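Side-chain contacts in transcriptional regulator, LYSR family (PDB 4AB5), which probably controls transcription of methionine-biosynthesis genes as a DNA-binding LysR-type regulator, and is represented here by its regulatory domain: residues Phe20-Pro25 / Pro76-Glu81; Met27-Pro32 / Arg206-Ala211. All blocks are in the same frame, centred on the assembly; numbering follows the deposited sequence.

Overall arrangement
Contact 1 (20-25 with 76-81) and contact 2 (27-32 with 206-211) share helix 20-33 and have centres about 10 Å apart. All three touching residues of contact 1 are buried; its centre lies about 6 Å from that of the chain, and its chemistry is aromatic and aliphatic, with one bridging water. Contact 2 is a surface contact with its centre about 16 Å from the centre of the chain, where a single salt bridge joins two helices. The two contacts also meet directly, because Arg206 of helix 196-212 hydrogen-bonds through NH1 to the carbonyl O of Pro76 on strand 72-86. In both, segment residues of helix 20-33 also touch the second subunit.

Contact 1. Residues Phe20-Pro25 / Pro76-Glu81; sequences FDWLMP and PLFAYE
The indole of Trp22 meets the phenyl ring of Phe78 edge-to-face, and this pair carries most of the contact. Phe78 is the edge and Trp22 the face: the planes stand at 82°, and the centroids of the phenyl and of the six-membered indole ring lie 5.2 Å apart. Phe78 CZ points into the middle of the indole face, 3.8 Å from Trp22 CE2, and Phe78 CE1 follows at 4.1 Å from Trp22 CZ2. In both residues CG sits between the backbone N and the carbonyl carbon (chi1 48° for Trp22), a placement that sends each ring across toward the other segment, and the two meet from opposite directions.

Aliphatic packing comes next. Leu77 reaches the benzo end of the indole obliquely, its CD1 4.2 Å from Trp22 CH2. Ile205 of helix 196-212 touches Trp22, Leu77 and Phe78 alike, and Ile62 of strand 60-63 adds to Trp22 and Leu77.

The polar part is a water bridge. Trp22 NE1 donates to a water 3.0 Å from it, and that water lies in the indole plane, at the ring edge. The same water is hydrogen-bonded to Tyr80 OH at 2.7 Å, so the indole N-H, in a buried setting, has a partner and is tied to the strand beyond Phe78. Trp159 meets the rings of both Trp22 and Tyr80.

Leu77 and Phe78 are consecutive, yet both direct their side chains toward the helix. The reason lies in the strand: both residues face Leu184, the pattern of a classic beta bulge. The contact joins the first turn of helix 20-33, which follows the Cys16-Cys19 disulfide, to a long strand of the mixed sheet within a regulatory domain of the periplasmic-binding-protein-like fold.

Contact 2. Residues Met27-Pro32 / Arg206-Ala211; sequences MGEFRP and RERGFA
Glu29 and Arg208 account for nearly all the surface buried here, and they meet as a salt bridge. Arg208 NE lies 3.0 Å from Glu29 OE1, but the N-H...O angle of only 128° makes this a weak hydrogen bond. The bridge is not the flat, two-pronged kind: the carboxylate and guanidinium planes are turned 49° apart, and OE1 approaches the guanidinium obliquely. Arg208 NH2 is also near that oxygen, 3.3 Å from Glu29 OE1.

Glu29 gets there by an extended chain, with CG anti to the backbone N (chi1 -170°), which carries the carboxylate outward from helix 20-33. The two backbones stay well separated, with 9.4 Å between Glu29 CA and Arg208 CA, so the side chains do the spanning. Helix 20-33 is the connection of a beta-alpha-beta unit between the parallel strands 8-13 and 37-42, and the bridge links it to helix 196-212. More deeply, Phe30 and Phe201 join the same two helices edge-to-face.

Glu29 OE2 lies beside the aliphatic part of Arg208, 4.0 Å from Arg208 CG. Arg208 NH1 has a second, long and weak ion pair with Asp212. Glu207 OE1 stands 5.1 Å from Glu29 OE2, a like charge whose repulsion Arg208 may partly offset.

Contact 1. Residues Phe20-Pro25 / Pro76-Glu81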
# COMPACT_ATOMS: atom_id res chain seq x y z
N PHE B 20 -3.34 -1.63 -8.31
CA PHE B 20 -4.29 -1.14 -7.31
C PHE B 20 -4.54 0.38 -7.37
O PHE B 20 -5.65 0.82 -7.09
CB PHE B 20 -3.84 -1.57 -5.90
CG PHE B 20 -4.13 -3.01 -5.56
CD1 PHE B 20 -3.31 -4.03 -6.01
CD2 PHE B 20 -5.24 -3.34 -4.78
CE1 PHE B 20 -3.58 -5.37 -5.70
CE2 PHE B 20 -5.52 -4.68 -4.48
CZ PHE B 20 -4.69 -5.69 -4.93
N ASP B 21 -3.53 1.16 -7.79
CA ASP B 21 -3.66 2.61 -7.93
C ASP B 21 -4.77 3.03 -8.89
O ASP B 21 -5.47 4.00 -8.61
CB ASP B 21 -2.32 3.26 -8.30
CG ASP B 21 -1.33 3.36 -7.15
OD1 ASP B 21 -1.71 3.00 -6.00
OD2 ASP B 21 -0.19 3.81 -7.38
N TRP B 22 -4.93 2.30 -10.01
CA TRP B 22 -5.98 2.57 -11.00
C TRP B 22 -7.17 1.60 -10.91
O TRP B 22 -8.29 1.98 -11.29
CB TRP B 22 -5.41 2.63 -12.43
CG TRP B 22 -4.51 1.49 -12.79
CD1 TRP B 22 -3.15 1.48 -12.76
CD2 TRP B 22 -4.91 0.19 -13.24
NE1 TRP B 22 -2.67 0.27 -13.18
CE2 TRP B 22 -3.73 -0.55 -13.47
CE3 TRP B 22 -6.15 -0.43 -13.47
CZ2 TRP B 22 -3.75 -1.88 -13.90
CZ3 TRP B 22 -6.17 -1.76 -13.88
CH2 TRP B 22 -4.98 -2.46 -14.11
N LEU B 23 -6.95 0.39 -10.37
CA LEU B 23 -7.97 -0.64 -10.22
C LEU B 23 -8.99 -0.35 -9.13
O LEU B 23 -10.17 -0.63 -9.32
CB LEU B 23 -7.35 -2.04 -10.04
CG LEU B 23 -8.28 -3.23 -10.27
CD1 LEU B 23 -8.79 -3.28 -11.69
CD2 LEU B 23 -7.58 -4.53 -9.93
N MSE B 24 -8.53 0.20 -7.98
CA MSE B 24 -9.43 0.56 -6.87
C MSE B 24 -10.43 1.66 -7.27
O MSE B 24 -11.62 1.40 -7.15
CB MSE B 24 -8.66 0.87 -5.57
CG MSE B 24 -7.84 -0.31 -5.04
SE MSE B 24 -8.82 -2.00 -4.82
CE MSE B 24 -8.29 -2.95 -6.48
N PRO B 25 -10.02 2.84 -7.85
CA PRO B 25 -11.04 3.81 -8.31
C PRO B 25 -11.88 3.32 -9.50
O PRO B 25 -12.98 3.83 -9.70
CB PRO B 25 -10.23 5.07 -8.63
CG PRO B 25 -8.87 4.62 -8.85
CD PRO B 25 -8.66 3.36 -8.08
N PRO B 76 -6.90 -6.33 -24.27
CA PRO B 76 -5.83 -5.37 -23.96
C PRO B 76 -6.32 -4.18 -23.14
O PRO B 76 -7.42 -3.68 -23.37
CB PRO B 76 -5.33 -4.92 -25.33
CG PRO B 76 -6.47 -5.17 -26.25
CD PRO B 76 -7.20 -6.36 -25.72
N LEU B 77 -5.53 -3.76 -22.16
CA LEU B 77 -5.86 -2.59 -21.36
C LEU B 77 -4.98 -1.45 -21.85
O LEU B 77 -5.47 -0.58 -22.59
CB LEU B 77 -5.69 -2.85 -19.84
CG LEU B 77 -6.64 -3.87 -19.21
CD1 LEU B 77 -6.24 -4.17 -17.77
CD2 LEU B 77 -8.12 -3.45 -19.32
N PHE B 78 -3.68 -1.49 -21.52
CA PHE B 78 -2.69 -0.48 -21.89
C PHE B 78 -1.26 -0.92 -21.62
O PHE B 78 -1.02 -1.78 -20.77
CB PHE B 78 -2.95 0.86 -21.15
CG PHE B 78 -3.44 0.75 -19.72
CD1 PHE B 78 -2.57 0.35 -18.70
CD2 PHE B 78 -4.76 1.04 -19.39
CE1 PHE B 78 -3.02 0.25 -17.38
CE2 PHE B 78 -5.20 0.94 -18.07
CZ PHE B 78 -4.33 0.54 -17.07
N ALA B 79 -0.30 -0.28 -22.31
CA ALA B 79 1.14 -0.48 -22.15
C ALA B 79 1.76 0.81 -21.57
O ALA B 79 1.20 1.90 -21.74
CB ALA B 79 1.79 -0.82 -23.48
N TYR B 80 2.88 0.68 -20.86
CA TYR B 80 3.62 1.80 -20.26
C TYR B 80 5.08 1.45 -20.03
O TYR B 80 5.42 0.26 -19.94
CB TYR B 80 2.96 2.32 -18.95
CG TYR B 80 2.68 1.26 -17.90
CD1 TYR B 80 3.68 0.78 -17.07
CD2 TYR B 80 1.39 0.77 -17.71
CE1 TYR B 80 3.43 -0.19 -16.11
CE2 TYR B 80 1.11 -0.18 -16.73
CZ TYR B 80 2.14 -0.66 -15.93
OH TYR B 80 1.90 -1.61 -14.96
N GLU B 81 5.94 2.48 -19.91
CA GLU B 81 7.37 2.31 -19.67
C GLU B 81 7.73 2.15 -18.20
O GLU B 81 7.21 2.86 -17.33
CB GLU B 81 8.24 3.39 -20.37
CG GLU B 81 8.00 4.84 -19.96
CD GLU B 81 6.87 5.60 -20.66
OE1 GLU B 81 5.69 5.24 -20.44
OE2 GLU B 81 7.17 6.62 -21.32
O HOH W 1 -0.20 -1.41 -13.32

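Contact 2. Residues Met27-Pro32 / Arg206-Ala211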
# COMPACT_ATOMS: atom_id res chain seq x y z
N MSE B 27 -13.12 0.28 -9.67
CA MSE B 27 -14.16 -0.45 -8.93
C MSE B 27 -15.18 0.53 -8.35
O MSE B 27 -16.37 0.23 -8.34
CB MSE B 27 -13.55 -1.27 -7.79
CG MSE B 27 -12.90 -2.57 -8.24
SE MSE B 27 -12.10 -3.52 -6.74
CE MSE B 27 -13.72 -4.27 -5.90
N GLY B 28 -14.68 1.68 -7.89
CA GLY B 28 -15.49 2.76 -7.31
C GLY B 28 -16.43 3.44 -8.28
O GLY B 28 -17.44 4.01 -7.85
N GLU B 29 -16.09 3.40 -9.59
CA GLU B 29 -16.88 3.97 -10.69
C GLU B 29 -17.89 2.92 -11.19
O GLU B 29 -19.05 3.25 -11.43
CB GLU B 29 -15.95 4.45 -11.83
CG GLU B 29 -16.64 5.27 -12.91
CD GLU B 29 -15.71 5.87 -13.94
OE1 GLU B 29 -15.20 6.99 -13.70
OE2 GLU B 29 -15.49 5.23 -14.99
N PHE B 30 -17.43 1.66 -11.32
CA PHE B 30 -18.24 0.51 -11.74
C PHE B 30 -19.41 0.24 -10.77
O PHE B 30 -20.53 0.01 -11.22
CB PHE B 30 -17.33 -0.73 -11.87
CG PHE B 30 -18.03 -2.03 -12.19
CD1 PHE B 30 -18.51 -2.86 -11.18
CD2 PHE B 30 -18.17 -2.45 -13.51
CE1 PHE B 30 -19.16 -4.05 -11.47
CE2 PHE B 30 -18.81 -3.66 -13.80
CZ PHE B 30 -19.31 -4.44 -12.79
N ARG B 31 -19.13 0.21 -9.45
CA ARG B 31 -20.10 -0.10 -8.40
C ARG B 31 -21.47 0.59 -8.54
O ARG B 31 -22.43 -0.15 -8.70
CB ARG B 31 -19.50 0.04 -7.01
CG ARG B 31 -20.37 -0.46 -5.86
CD ARG B 31 -19.53 -0.73 -4.62
NE ARG B 31 -18.57 0.35 -4.41
CZ ARG B 31 -17.25 0.21 -4.37
NH1 ARG B 31 -16.70 -1.00 -4.44
NH2 ARG B 31 -16.47 1.26 -4.21
N PRO B 32 -21.61 1.95 -8.55
CA PRO B 32 -22.95 2.54 -8.72
C PRO B 32 -23.62 2.23 -10.06
O PRO B 32 -24.86 2.25 -10.13
CB PRO B 32 -22.69 4.04 -8.57
CG PRO B 32 -21.25 4.22 -8.89
CD PRO B 32 -20.58 3.01 -8.37
N ARG B 206 -9.72 1.34 -18.97
CA ARG B 206 -9.08 2.02 -20.10
C ARG B 206 -9.35 3.52 -20.14
O ARG B 206 -8.40 4.29 -20.25
CB ARG B 206 -9.42 1.35 -21.44
CG ARG B 206 -8.70 0.03 -21.67
CD ARG B 206 -8.88 -0.49 -23.10
NE ARG B 206 -10.28 -0.79 -23.41
CZ ARG B 206 -10.85 -1.98 -23.25
NH1 ARG B 206 -10.15 -3.02 -22.82
NH2 ARG B 206 -12.14 -2.14 -23.54
N GLU B 207 -10.63 3.94 -20.04
CA GLU B 207 -11.00 5.36 -20.04
C GLU B 207 -10.35 6.10 -18.89
O GLU B 207 -9.86 7.20 -19.09
CB GLU B 207 -12.53 5.56 -19.97
CG GLU B 207 -13.27 5.22 -21.25
CD GLU B 207 -14.79 5.22 -21.18
OE1 GLU B 207 -15.36 5.00 -20.08
OE2 GLU B 207 -15.42 5.40 -22.25
N ARG B 208 -10.33 5.47 -17.70
CA ARG B 208 -9.74 6.04 -16.48
C ARG B 208 -8.24 6.15 -16.57
O ARG B 208 -7.69 7.19 -16.22
CB ARG B 208 -10.15 5.25 -15.23
CG ARG B 208 -11.54 5.57 -14.72
CD ARG B 208 -11.73 5.08 -13.29
NE ARG B 208 -12.63 5.95 -12.55
CZ ARG B 208 -12.25 6.98 -11.79
NH1 ARG B 208 -10.96 7.26 -11.66
NH2 ARG B 208 -13.15 7.72 -11.17
N GLY B 209 -7.59 5.08 -17.03
CA GLY B 209 -6.14 5.03 -17.17
C GLY B 209 -5.62 6.06 -18.16
O GLY B 209 -4.75 6.86 -17.82
N PHE B 210 -6.19 6.06 -19.37
CA PHE B 210 -5.78 6.99 -20.43
C PHE B 210 -5.99 8.46 -20.13
O PHE B 210 -5.33 9.31 -20.74
CB PHE B 210 -6.39 6.57 -21.78
CG PHE B 210 -5.67 5.39 -22.40
CD1 PHE B 210 -4.38 5.52 -22.90
CD2 PHE B 210 -6.30 4.16 -22.51
CE1 PHE B 210 -3.72 4.44 -23.48
CE2 PHE B 210 -5.64 3.07 -23.09
CZ PHE B 210 -4.35 3.22 -23.57
N ALA B 211 -6.88 8.77 -19.17
CA ALA B 211 -7.19 10.13 -18.75
C ALA B 211 -6.42 10.55 -17.50
O ALA B 211 -6.25 11.75 -17.28
CB ALA B 211 -8.69 10.25 -18.51